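Local coordinates for protein alanine racemase (Acinetobacter baumannii, PDB 4QHR) that belongs to the alanine racemase family of enzymes, pairing a TIM-barrel domain with a mostly beta C-terminal domain, at residues A[251-259]-A[297-306]; A[272-280]-A[343-351]. One frame throughout, in Å; residues are numbered along the deposited sequence.

Contact 1: A[251-259]-A[297-306]; sequences HVGYGSTFC and VGRVSMDMIA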
ATOM      1  N   HIS A 251      -2.366 -27.425  -9.406  1.00 25.67           N
ATOM      2  CA  HIS A 251      -1.692 -26.171  -9.050  1.00 25.25           C
ATOM      3  C   HIS A 251      -2.665 -25.128  -8.494  1.00 25.09           C
ATOM      4  O   HIS A 251      -3.879 -25.256  -8.670  1.00 23.16           O
ATOM      5  CB  HIS A 251      -0.887 -25.651 -10.233  1.00 26.47           C
ATOM      6  CG  HIS A 251       0.232 -26.571 -10.606  1.00 27.93           C
ATOM      7  ND1 HIS A 251       0.015 -27.782 -11.245  1.00 29.36           N
ATOM      8  CD2 HIS A 251       1.565 -26.496 -10.386  1.00 29.12           C
ATOM      9  CE1 HIS A 251       1.172 -28.395 -11.429  1.00 28.91           C
ATOM     10  NE2 HIS A 251       2.128 -27.634 -10.928  1.00 30.15           N
ATOM     11  N   VAL A 252      -2.130 -24.127  -7.795  1.00 24.17           N
ATOM     12  CA  VAL A 252      -2.985 -23.072  -7.249  1.00 23.79           C
ATOM     13  C   VAL A 252      -2.441 -21.701  -7.624  1.00 22.91           C
ATOM     14  O   VAL A 252      -1.226 -21.431  -7.470  1.00 23.32           O
ATOM     15  CB  VAL A 252      -3.147 -23.173  -5.711  1.00 22.43           C
ATOM     16  CG1 VAL A 252      -4.011 -22.006  -5.183  1.00 22.22           C
ATOM     17  CG2 VAL A 252      -3.803 -24.504  -5.331  1.00 22.44           C
ATOM     18  N   GLY A 253      -3.351 -20.856  -8.126  1.00 22.90           N
ATOM     19  CA  GLY A 253      -3.098 -19.420  -8.352  1.00 22.74           C
ATOM     20  C   GLY A 253      -2.481 -19.020  -9.682  1.00 23.47           C
ATOM     21  O   GLY A 253      -2.109 -19.877 -10.518  1.00 22.13           O
ATOM     22  N   TYR A 254      -2.378 -17.704  -9.863  1.00 23.36           N
ATOM     23  CA  TYR A 254      -1.595 -17.098 -10.924  1.00 25.03           C
ATOM     24  C   TYR A 254      -0.184 -17.608 -10.776  1.00 25.52           C
ATOM     25  O   TYR A 254       0.310 -17.735  -9.643  1.00 25.74           O
ATOM     26  CB  TYR A 254      -1.578 -15.545 -10.848  1.00 25.79           C
ATOM     27  CG  TYR A 254      -2.834 -14.883 -11.343  1.00 27.68           C
ATOM     28  CD1 TYR A 254      -3.265 -15.082 -12.650  1.00 27.51           C
ATOM     29  CD2 TYR A 254      -3.599 -14.033 -10.514  1.00 29.28           C
ATOM     30  CE1 TYR A 254      -4.423 -14.491 -13.136  1.00 28.87           C
ATOM     31  CE2 TYR A 254      -4.772 -13.429 -11.001  1.00 29.95           C
ATOM     32  CZ  TYR A 254      -5.168 -13.657 -12.319  1.00 29.75           C
ATOM     33  OH  TYR A 254      -6.306 -13.108 -12.853  1.00 29.86           O
ATOM     34  N   GLY A 255       0.464 -17.900 -11.907  1.00 25.24           N
ATOM     35  CA  GLY A 255       1.808 -18.480 -11.890  1.00 25.35           C
ATOM     36  C   GLY A 255       1.903 -19.997 -11.642  1.00 27.14           C
ATOM     37  O   GLY A 255       2.977 -20.604 -11.873  1.00 25.83           O
ATOM     38  N   SER A 256       0.813 -20.622 -11.176  1.00 26.32           N
ATOM     39  CA  SER A 256       0.815 -22.050 -10.831  1.00 29.78           C
ATOM     40  C   SER A 256       2.064 -22.426 -10.014  1.00 31.04           C
ATOM     41  O   SER A 256       2.674 -23.487 -10.204  1.00 30.75           O
ATOM     42  CB  SER A 256       0.656 -22.914 -12.115  1.00 30.20           C
ATOM     43  OG  SER A 256      -0.655 -22.737 -12.667  1.00 29.17           O
ATOM     44  N   THR A 257       2.430 -21.541  -9.086  1.00 31.75           N
ATOM     45  CA  THR A 257       3.681 -21.685  -8.337  1.00 32.17           C
ATOM     46  C   THR A 257       3.548 -22.720  -7.227  1.00 33.11           C
ATOM     47  O   THR A 257       4.555 -23.090  -6.623  1.00 34.19           O
ATOM     48  CB  THR A 257       4.160 -20.345  -7.713  1.00 31.77           C
ATOM     49  OG1 THR A 257       3.254 -19.915  -6.680  1.00 31.69           O
ATOM     50  CG2 THR A 257       4.302 -19.273  -8.770  1.00 31.72           C
ATOM     51  N   PHE A 258       2.318 -23.169  -6.947  1.00 32.48           N
ATOM     52  CA  PHE A 258       2.090 -24.152  -5.912  1.00 31.79           C
ATOM     53  C   PHE A 258       1.448 -25.395  -6.499  1.00 30.47           C
ATOM     54  O   PHE A 258       0.412 -25.318  -7.148  1.00 28.74           O
ATOM     55  CB  PHE A 258       1.206 -23.593  -4.802  1.00 32.10           C
ATOM     56  CG  PHE A 258       0.863 -24.616  -3.754  1.00 32.70           C
ATOM     57  CD1 PHE A 258       1.801 -24.955  -2.767  1.00 31.92           C
ATOM     58  CD2 PHE A 258      -0.384 -25.273  -3.776  1.00 32.88           C
ATOM     59  CE1 PHE A 258       1.503 -25.911  -1.804  1.00 32.88           C
ATOM     60  CE2 PHE A 258      -0.691 -26.241  -2.813  1.00 34.26           C
ATOM     61  CZ  PHE A 258       0.257 -26.562  -1.822  1.00 33.64           C
ATOM     62  N   CYS A 259       2.076 -26.535  -6.223  1.00 30.93           N
ATOM     63  CA  CYS A 259       1.606 -27.830  -6.655  1.00 31.34           C
ATOM     64  C   CYS A 259       1.192 -28.657  -5.431  1.00 31.09           C
ATOM     65  O   CYS A 259       1.974 -28.798  -4.493  1.00 32.13           O
ATOM     66  CB  CYS A 259       2.736 -28.532  -7.420  1.00 33.21           C
ATOM     67  SG  CYS A 259       2.260 -30.165  -8.011  1.00 34.38           S
ATOM     68  N   VAL A 297      -0.900 -20.196   0.064  1.00  9.99           N
ATOM     69  CA  VAL A 297      -0.431 -21.066  -1.002  1.00 10.28           C
ATOM     70  C   VAL A 297      -0.589 -20.433  -2.354  1.00 10.54           C
ATOM     71  O   VAL A 297      -1.625 -19.769  -2.639  1.00 10.27           O
ATOM     72  CB  VAL A 297      -1.090 -22.463  -0.998  1.00 10.38           C
ATOM     73  CG1 VAL A 297      -0.735 -23.142   0.314  1.00 10.59           C
ATOM     74  CG2 VAL A 297      -2.605 -22.429  -1.147  1.00 10.39           C
ATOM     75  N   GLY A 298       0.428 -20.615  -3.179  1.00 10.19           N
ATOM     76  CA  GLY A 298       0.429 -20.024  -4.526  1.00 11.10           C
ATOM     77  C   GLY A 298       0.513 -18.494  -4.444  1.00 11.53           C
ATOM     78  O   GLY A 298       0.685 -17.933  -3.384  1.00 10.90           O
ATOM     79  N   ARG A 299       0.355 -17.798  -5.559  1.00 12.99           N
ATOM     80  CA  ARG A 299       0.511 -16.345  -5.542  1.00 13.78           C
ATOM     81  C   ARG A 299      -0.672 -15.569  -4.923  1.00 12.46           C
ATOM     82  O   ARG A 299      -1.882 -15.979  -4.978  1.00 12.06           O
ATOM     83  CB  ARG A 299       0.744 -15.815  -6.963  1.00 16.75           C
ATOM     84  CG  ARG A 299       2.134 -16.183  -7.498  1.00 20.60           C
ATOM     85  CD  ARG A 299       2.525 -15.315  -8.672  1.00 23.66           C
ATOM     86  NE  ARG A 299       3.780 -15.769  -9.280  1.00 29.22           N
ATOM     87  CZ  ARG A 299       4.052 -15.763 -10.595  1.00 32.61           C
ATOM     88  NH1 ARG A 299       3.158 -15.344 -11.489  1.00 34.96           N
ATOM     89  NH2 ARG A 299       5.238 -16.189 -11.027  1.00 34.12           N
ATOM     90  N   VAL A 300      -0.319 -14.396  -4.406  1.00 11.00           N
ATOM     91  CA  VAL A 300      -1.299 -13.417  -3.919  1.00 10.52           C
ATOM     92  C   VAL A 300      -1.764 -12.578  -5.116  1.00  9.74           C
ATOM     93  O   VAL A 300      -0.939 -12.010  -5.838  1.00  8.85           O
ATOM     94  CB  VAL A 300      -0.635 -12.520  -2.834  1.00 10.90           C
ATOM     95  CG1 VAL A 300      -1.463 -11.306  -2.451  1.00 10.93           C
ATOM     96  CG2 VAL A 300      -0.243 -13.368  -1.654  1.00 10.93           C
ATOM     97  N   SER A 301      -3.072 -12.470  -5.313  1.00  9.16           N
ATOM     98  CA  SER A 301      -3.573 -11.639  -6.417  1.00  9.36           C
ATOM     99  C   SER A 301      -4.044 -10.268  -5.876  1.00  8.63           C
ATOM    100  O   SER A 301      -3.863  -9.959  -4.700  1.00  7.81           O
ATOM    101  CB  SER A 301      -4.673 -12.404  -7.174  1.00  9.99           C
ATOM    102  OG  SER A 301      -5.820 -12.558  -6.396  1.00 11.29           O
ATOM    103  N   MET A 302      -4.609  -9.464  -6.756  1.00  7.87           N
ATOM    104  CA  MET A 302      -5.033  -8.136  -6.360  1.00  7.72           C
ATOM    105  C   MET A 302      -6.059  -8.210  -5.244  1.00  7.71           C
ATOM    106  O   MET A 302      -5.949  -7.453  -4.324  1.00  7.39           O
ATOM    107  CB  MET A 302      -5.535  -7.344  -7.553  1.00  7.50           C
ATOM    108  CG  MET A 302      -5.722  -5.850  -7.238  1.00  7.45           C
ATOM    109  SD  MET A 302      -6.087  -4.911  -8.736  1.00  7.50           S
ATOM    110  CE  MET A 302      -4.514  -5.062  -9.590  1.00  7.73           C
ATOM    111  N   ASP A 303      -7.052  -9.115  -5.372  1.00  8.02           N
ATOM    112  CA  ASP A 303      -8.225  -9.180  -4.533  1.00  8.67           C
ATOM    113  C   ASP A 303      -8.402 -10.433  -3.694  1.00  8.75           C
ATOM    114  O   ASP A 303      -9.301 -10.490  -2.828  1.00  9.53           O
ATOM    115  CB  ASP A 303      -9.468  -9.078  -5.407  1.00  9.03           C
ATOM    116  CG  ASP A 303      -9.428  -7.871  -6.311  1.00  8.99           C
ATOM    117  OD1 ASP A 303      -8.995  -6.766  -5.946  1.00  8.89           O
ATOM    118  OD2 ASP A 303      -9.858  -8.049  -7.442  1.00  9.69           O
ATOM    119  N   MET A 304      -7.551 -11.409  -3.885  1.00  8.62           N
ATOM    120  CA  MET A 304      -7.747 -12.716  -3.263  1.00  8.75           C
ATOM    121  C   MET A 304      -6.428 -13.415  -2.945  1.00  8.35           C
ATOM    122  O   MET A 304      -5.432 -13.177  -3.639  1.00  7.51           O
ATOM    123  CB  MET A 304      -8.495 -13.615  -4.215  1.00  9.38           C
ATOM    124  CG  MET A 304      -9.966 -13.365  -4.277  1.00 10.15           C
ATOM    125  SD  MET A 304     -10.760 -14.365  -5.566  1.00 11.82           S
ATOM    126  CE  MET A 304     -10.383 -13.481  -7.077  1.00 10.96           C
ATOM    127  N   ILE A 305      -6.464 -14.235  -1.891  1.00  7.99           N
ATOM    128  CA  ILE A 305      -5.389 -15.168  -1.584  1.00  7.81           C
ATOM    129  C   ILE A 305      -5.969 -16.561  -1.357  1.00  7.92           C
ATOM    130  O   ILE A 305      -7.183 -16.728  -1.055  1.00  7.49           O
ATOM    131  CB  ILE A 305      -4.494 -14.727  -0.350  1.00  7.63           C
ATOM    132  CG1 ILE A 305      -5.272 -14.804   0.968  1.00  7.52           C
ATOM    133  CG2 ILE A 305      -3.906 -13.373  -0.571  1.00  7.58           C
ATOM    134  CD1 ILE A 305      -4.514 -14.425   2.230  1.00  7.46           C
ATOM    135  N   ALA A 306      -5.082 -17.572  -1.479  1.00  8.09           N
ATOM    136  CA  ALA A 306      -5.451 -18.949  -1.183  1.00  8.33           C
ATOM    137  C   ALA A 306      -4.664 -19.450   0.044  1.00  8.98           C
ATOM    138  O   ALA A 306      -3.479 -19.132   0.196  1.00  8.69           O
ATOM    139  CB  ALA A 306      -5.189 -19.830  -2.387  1.00  8.45           C
TER
HETATM  140  O   HOH W   1       0.466 -19.551  -7.906  1.00 19.14           O
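R299 lays its side chain across the turn that joins the short strands 251-252 and 258-259, in the C-terminal domain and far from the centre of the chain. Its CB is 3.3 Å from Y254 O. CG passes closer to the same oxygen, at 3.2 Å, and CD also stays beside it. With CG anti to the carbonyl carbon (chi1 -71°) and the chain extended from there to NE, the arginine runs on past this carbonyl. NE then meets T257 CG2 at 3.6 Å, where the two side chains cross at about a right angle. At the tip, the guanidinium presents one face to G255 CA, which lies 3.4 Å from NH1.

Nearer the sheet the contact is apolar. V297 CB sits over the centre of one face of the F258 ring in a CH-pi contact, 4.0 Å from the centroid. V252 CG1 packs on A306 CB at 3.7 Å. At the far end S301 CB meets the edge of the Y254 ring, in its plane, while S301 OG donates to M304 O within its own loop.

One water joins the backbones. It donates to V252 O and Y254 O and accepts from T257 N and R299 N, the last at 2.9 Å. The second subunit approaches the same turn, with F160 of that subunit against Y254 and its N162 bonded to S256 OG. The chemistry implies a joint of apolar packing and van der Waals contact of the arginine chain with the turn, in which the water bridges the two backbones and satisfies four of their polar groups.

Contact 2: A[272-280]-A[343-351]; sequences GYGDGYPRA and LLCRLSSRP
R350 sends CG anti to its own N (chi1 -179°) and bends at chi3 (71°), which brings its guanidinium alongside the D275 carboxylate. The result is a side-on, two-nitrogen salt bridge between a loop of the C-terminal domain and the segment after helix 340-345. R350 NE donates to D275 OD1 at 2.9 Å and R350 NH2 to D275 OD2 at 3.0 Å. The two planes are 44° apart, and both nitrogens meet the carboxylate from above its plane. OD2 also accepts from G272 N on its anti lone pair and pairs with R2. These donors probably favour the charged form of D275. R350 NH1 also forms a salt bridge with E62 of the second subunit.

S348 forms an ST turn, its OG accepting from R350 N. The same hydroxyl donates to G274 O at 2.8 Å. S348 N makes a nearly straight bond to D275 O, but from above the carbonyl plane. P351 CG packs on D275 CB.

G276 CA comes within 3.8 Å of L347 CA, so the backbones touch directly. Farther along, P278 CG meets L343 CG at 3.8 Å, the two side chains crossing at about a right angle. Between these points, one water donates to both G276 O and L343 O, each 2.7 Å from the water oxygen.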
ATOM      1  N   GLY A 272      -6.135  -9.064  -0.885  1.00  5.65           N
ATOM      2  CA  GLY A 272      -4.975  -9.206  -1.762  1.00  5.66           C
ATOM      3  C   GLY A 272      -4.158  -7.937  -1.751  1.00  5.63           C
ATOM      4  O   GLY A 272      -4.365  -7.070  -0.878  1.00  5.83           O
ATOM      5  N   TYR A 273      -3.267  -7.775  -2.721  1.00  5.65           N
ATOM      6  CA  TYR A 273      -2.387  -6.632  -2.684  1.00  5.62           C
ATOM      7  C   TYR A 273      -3.087  -5.350  -2.989  1.00  5.49           C
ATOM      8  O   TYR A 273      -2.551  -4.312  -2.662  1.00  5.47           O
ATOM      9  CB  TYR A 273      -1.091  -6.786  -3.497  1.00  5.66           C
ATOM     10  CG  TYR A 273      -1.341  -6.977  -4.980  1.00  5.68           C
ATOM     11  CD1 TYR A 273      -1.618  -5.922  -5.812  1.00  5.76           C
ATOM     12  CD2 TYR A 273      -1.251  -8.257  -5.545  1.00  5.81           C
ATOM     13  CE1 TYR A 273      -1.831  -6.121  -7.189  1.00  5.74           C
ATOM     14  CE2 TYR A 273      -1.430  -8.459  -6.877  1.00  5.71           C
ATOM     15  CZ  TYR A 273      -1.752  -7.414  -7.680  1.00  5.91           C
ATOM     16  OH  TYR A 273      -1.981  -7.717  -9.026  1.00  6.02           O
ATOM     17  N   GLY A 274      -4.291  -5.422  -3.572  1.00  5.73           N
ATOM     18  CA  GLY A 274      -5.151  -4.257  -3.766  1.00  5.75           C
ATOM     19  C   GLY A 274      -5.727  -3.705  -2.486  1.00  5.80           C
ATOM     20  O   GLY A 274      -6.241  -2.556  -2.474  1.00  5.58           O
ATOM     21  N   ASP A 275      -5.668  -4.510  -1.415  1.00  6.04           N
ATOM     22  CA  ASP A 275      -5.972  -4.037  -0.066  1.00  6.25           C
ATOM     23  C   ASP A 275      -4.741  -3.623   0.723  1.00  6.44           C
ATOM     24  O   ASP A 275      -4.867  -3.065   1.801  1.00  6.50           O
ATOM     25  CB  ASP A 275      -6.657  -5.117   0.715  1.00  6.07           C
ATOM     26  CG  ASP A 275      -7.850  -5.595   0.036  1.00  6.03           C
ATOM     27  OD1 ASP A 275      -8.867  -4.875   0.191  1.00  5.88           O
ATOM     28  OD2 ASP A 275      -7.750  -6.641  -0.680  1.00  5.70           O
ATOM     29  N   GLY A 276      -3.581  -3.888   0.172  1.00  6.55           N
ATOM     30  CA  GLY A 276      -2.316  -3.663   0.859  1.00  6.56           C
ATOM     31  C   GLY A 276      -1.749  -4.902   1.536  1.00  6.88           C
ATOM     32  O   GLY A 276      -0.756  -4.798   2.217  1.00  6.79           O
ATOM     33  N   TYR A 277      -2.337  -6.083   1.323  1.00  7.05           N
ATOM     34  CA  TYR A 277      -1.685  -7.300   1.757  1.00  7.52           C
ATOM     35  C   TYR A 277      -0.524  -7.621   0.792  1.00  8.10           C
ATOM     36  O   TYR A 277      -0.752  -7.609  -0.412  1.00  7.97           O
ATOM     37  CB  TYR A 277      -2.694  -8.438   1.769  1.00  7.52           C
ATOM     38  CG  TYR A 277      -2.176  -9.706   2.431  1.00  7.49           C
ATOM     39  CD1 TYR A 277      -2.028  -9.784   3.810  1.00  7.65           C
ATOM     40  CD2 TYR A 277      -1.833 -10.794   1.695  1.00  7.55           C
ATOM     41  CE1 TYR A 277      -1.561 -10.940   4.427  1.00  7.64           C
ATOM     42  CE2 TYR A 277      -1.393 -11.974   2.294  1.00  7.87           C
ATOM     43  CZ  TYR A 277      -1.240 -12.036   3.661  1.00  8.01           C
ATOM     44  OH  TYR A 277      -0.789 -13.214   4.242  1.00  8.18           O
ATOM     45  N   PRO A 278       0.709  -7.861   1.301  1.00  8.91           N
ATOM     46  CA  PRO A 278       1.861  -7.888   0.404  1.00  9.27           C
ATOM     47  C   PRO A 278       1.854  -9.118  -0.487  1.00  9.67           C
ATOM     48  O   PRO A 278       1.365 -10.157  -0.062  1.00  9.47           O
ATOM     49  CB  PRO A 278       3.071  -7.940   1.336  1.00  9.24           C
ATOM     50  CG  PRO A 278       2.579  -7.657   2.693  1.00  9.24           C
ATOM     51  CD  PRO A 278       1.114  -7.973   2.726  1.00  8.99           C
ATOM     52  N   ARG A 279       2.394  -8.975  -1.694  1.00  9.90           N
ATOM     53  CA  ARG A 279       2.320  -9.999  -2.715  1.00 10.81           C
ATOM     54  C   ARG A 279       3.479 -10.961  -2.663  1.00 12.03           C
ATOM     55  O   ARG A 279       3.253 -12.181  -2.787  1.00 13.35           O
ATOM     56  CB  ARG A 279       2.332  -9.354  -4.127  1.00 11.00           C
ATOM     57  CG  ARG A 279       2.316 -10.296  -5.292  1.00 11.41           C
ATOM     58  CD  ARG A 279       2.283  -9.592  -6.660  1.00 11.87           C
ATOM     59  NE  ARG A 279       2.564 -10.569  -7.718  1.00 12.08           N
ATOM     60  CZ  ARG A 279       3.797 -10.950  -8.101  1.00 12.75           C
ATOM     61  NH1 ARG A 279       4.902 -10.402  -7.563  1.00 13.54           N
ATOM     62  NH2 ARG A 279       3.944 -11.844  -9.069  1.00 12.58           N
ATOM     63  N   ALA A 280       4.691 -10.443  -2.561  1.00 11.52           N
ATOM     64  CA  ALA A 280       5.849 -11.250  -2.926  1.00 12.87           C
ATOM     65  C   ALA A 280       6.610 -11.742  -1.673  1.00 13.25           C
ATOM     66  O   ALA A 280       7.140 -10.950  -0.918  1.00 14.99           O
ATOM     67  CB  ALA A 280       6.758 -10.477  -3.873  1.00 12.41           C
ATOM     68  N   LEU A 343       4.535  -2.647   6.253  1.00  6.84           N
ATOM     69  CA  LEU A 343       3.235  -3.311   6.078  1.00  6.82           C
ATOM     70  C   LEU A 343       2.125  -2.421   6.637  1.00  6.62           C
ATOM     71  O   LEU A 343       1.025  -2.274   6.052  1.00  6.31           O
ATOM     72  CB  LEU A 343       3.198  -4.682   6.716  1.00  6.95           C
ATOM     73  CG  LEU A 343       3.711  -5.874   5.912  1.00  7.31           C
ATOM     74  CD1 LEU A 343       5.105  -5.580   5.531  1.00  7.72           C
ATOM     75  CD2 LEU A 343       3.612  -7.178   6.672  1.00  7.23           C
ATOM     76  N   LEU A 344       2.459  -1.769   7.733  1.00  6.70           N
ATOM     77  CA  LEU A 344       1.507  -0.977   8.454  1.00  6.73           C
ATOM     78  C   LEU A 344       1.159   0.289   7.657  1.00  6.78           C
ATOM     79  O   LEU A 344       0.016   0.756   7.742  1.00  6.59           O
ATOM     80  CB  LEU A 344       2.015  -0.667   9.892  1.00  7.14           C
ATOM     81  CG  LEU A 344       2.182  -1.864  10.839  1.00  7.16           C
ATOM     82  CD1 LEU A 344       2.982  -1.477  12.079  1.00  7.31           C
ATOM     83  CD2 LEU A 344       0.803  -2.436  11.208  1.00  7.33           C
ATOM     84  N   CYS A 345       2.124   0.782   6.883  1.00  7.03           N
ATOM     85  CA  CYS A 345       2.002   2.033   6.113  1.00  7.51           C
ATOM     86  C   CYS A 345       1.468   1.898   4.694  1.00  7.49           C
ATOM     87  O   CYS A 345       1.136   2.926   4.107  1.00  7.90           O
ATOM     88  CB  CYS A 345       3.362   2.753   6.027  1.00  7.82           C
ATOM     89  SG  CYS A 345       3.861   3.454   7.588  1.00  8.78           S
ATOM     90  N   ARG A 346       1.401   0.680   4.112  1.00  7.45           N
ATOM     91  CA  ARG A 346       1.059   0.549   2.683  1.00  7.38           C
ATOM     92  C   ARG A 346      -0.241  -0.264   2.444  1.00  7.45           C
ATOM     93  O   ARG A 346      -0.343  -1.044   1.528  1.00  7.68           O
ATOM     94  CB  ARG A 346       2.239  -0.014   1.953  1.00  7.32           C
ATOM     95  CG  ARG A 346       3.381   1.031   1.755  1.00  7.14           C
ATOM     96  CD  ARG A 346       4.485   0.441   0.940  1.00  7.17           C
ATOM     97  NE  ARG A 346       4.094   0.084  -0.455  1.00  7.04           N
ATOM     98  CZ  ARG A 346       4.706  -0.855  -1.184  1.00  7.16           C
ATOM     99  NH1 ARG A 346       5.719  -1.571  -0.672  1.00  7.23           N
ATOM    100  NH2 ARG A 346       4.323  -1.128  -2.434  1.00  7.02           N
ATOM    101  N   LEU A 347      -1.212  -0.071   3.321  1.00  7.94           N
ATOM    102  CA  LEU A 347      -2.569  -0.590   3.142  1.00  8.22           C
ATOM    103  C   LEU A 347      -3.342   0.374   2.256  1.00  8.31           C
ATOM    104  O   LEU A 347      -3.122   1.595   2.269  1.00  8.50           O
ATOM    105  CB  LEU A 347      -3.283  -0.691   4.477  1.00  8.59           C
ATOM    106  CG  LEU A 347      -2.639  -1.638   5.468  1.00  8.87           C
ATOM    107  CD1 LEU A 347      -3.217  -1.410   6.812  1.00  9.29           C
ATOM    108  CD2 LEU A 347      -2.834  -3.072   5.030  1.00  9.23           C
ATOM    109  N   SER A 348      -4.283  -0.124   1.513  1.00  7.85           N
ATOM    110  CA  SER A 348      -5.005   0.741   0.647  1.00  7.55           C
ATOM    111  C   SER A 348      -6.242   1.256   1.394  1.00  7.90           C
ATOM    112  O   SER A 348      -6.494   0.896   2.545  1.00  7.42           O
ATOM    113  CB  SER A 348      -5.426  -0.035  -0.622  1.00  7.39           C
ATOM    114  OG  SER A 348      -6.587  -0.791  -0.385  1.00  6.94           O
ATOM    115  N   SER A 349      -7.052   2.048   0.694  1.00  8.80           N
ATOM    116  CA  SER A 349      -8.289   2.570   1.263  1.00  9.54           C
ATOM    117  C   SER A 349      -9.430   1.541   1.196  1.00  8.89           C
ATOM    118  O   SER A 349     -10.477   1.793   1.747  1.00  8.74           O
ATOM    119  CB  SER A 349      -8.776   3.856   0.571  1.00 10.37           C
ATOM    120  OG  SER A 349      -9.023   3.562  -0.804  1.00 12.97           O
ATOM    121  N   ARG A 350      -9.233   0.378   0.588  1.00  8.60           N
ATOM    122  CA  ARG A 350     -10.359  -0.557   0.402  1.00  8.17           C
ATOM    123  C   ARG A 350     -10.854  -1.155   1.750  1.00  8.32           C
ATOM    124  O   ARG A 350     -12.077  -1.097   2.031  1.00  8.74           O
ATOM    125  CB  ARG A 350     -10.011  -1.630  -0.620  1.00  7.97           C
ATOM    126  CG  ARG A 350     -11.171  -2.588  -0.829  1.00  7.82           C
ATOM    127  CD  ARG A 350     -11.111  -3.158  -2.223  1.00  7.77           C
ATOM    128  NE  ARG A 350      -9.981  -4.079  -2.318  1.00  7.61           N
ATOM    129  CZ  ARG A 350      -9.600  -4.724  -3.409  1.00  7.47           C
ATOM    130  NH1 ARG A 350     -10.167  -4.508  -4.568  1.00  7.58           N
ATOM    131  NH2 ARG A 350      -8.585  -5.557  -3.328  1.00  7.52           N
ATOM    132  N   PRO A 351      -9.943  -1.692   2.594  1.00  8.16           N
ATOM    133  CA  PRO A 351     -10.443  -2.160   3.892  1.00  8.73           C
ATOM    134  C   PRO A 351     -11.205  -1.129   4.727  1.00  9.17           C
ATOM    135  O   PRO A 351     -10.817   0.020   4.786  1.00  8.90           O
ATOM    136  CB  PRO A 351      -9.153  -2.617   4.619  1.00  8.38           C
ATOM    137  CG  PRO A 351      -8.245  -2.997   3.491  1.00  8.45           C
ATOM    138  CD  PRO A 351      -8.501  -1.946   2.470  1.00  8.14           C
TER
HETATM  139  O   HOH W   2       0.916  -3.021   3.456  1.00  7.70           O

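Overall arrangement
Both contacts lie in the C-terminal domain, with centres about 16 Å apart. Their segments alternate along the chain: 251-259, 272-280, 297-306, then 343-351. Strand 264-269 of the mixed sheet runs between the first two segments and pairs with strand 305-308, on which contact 1 ends. Contact 1 is remote, about 30 Å from the chain centre; contact 2 is about 16 Å from it and buried. They meet where segment 297-306 turns back, around M302 and D303: M302 O probably accepts from G274 N, and D303 forms a salt bridge with R350. Both touch the second subunit, so this linked set of loops forms part of the dimer interface.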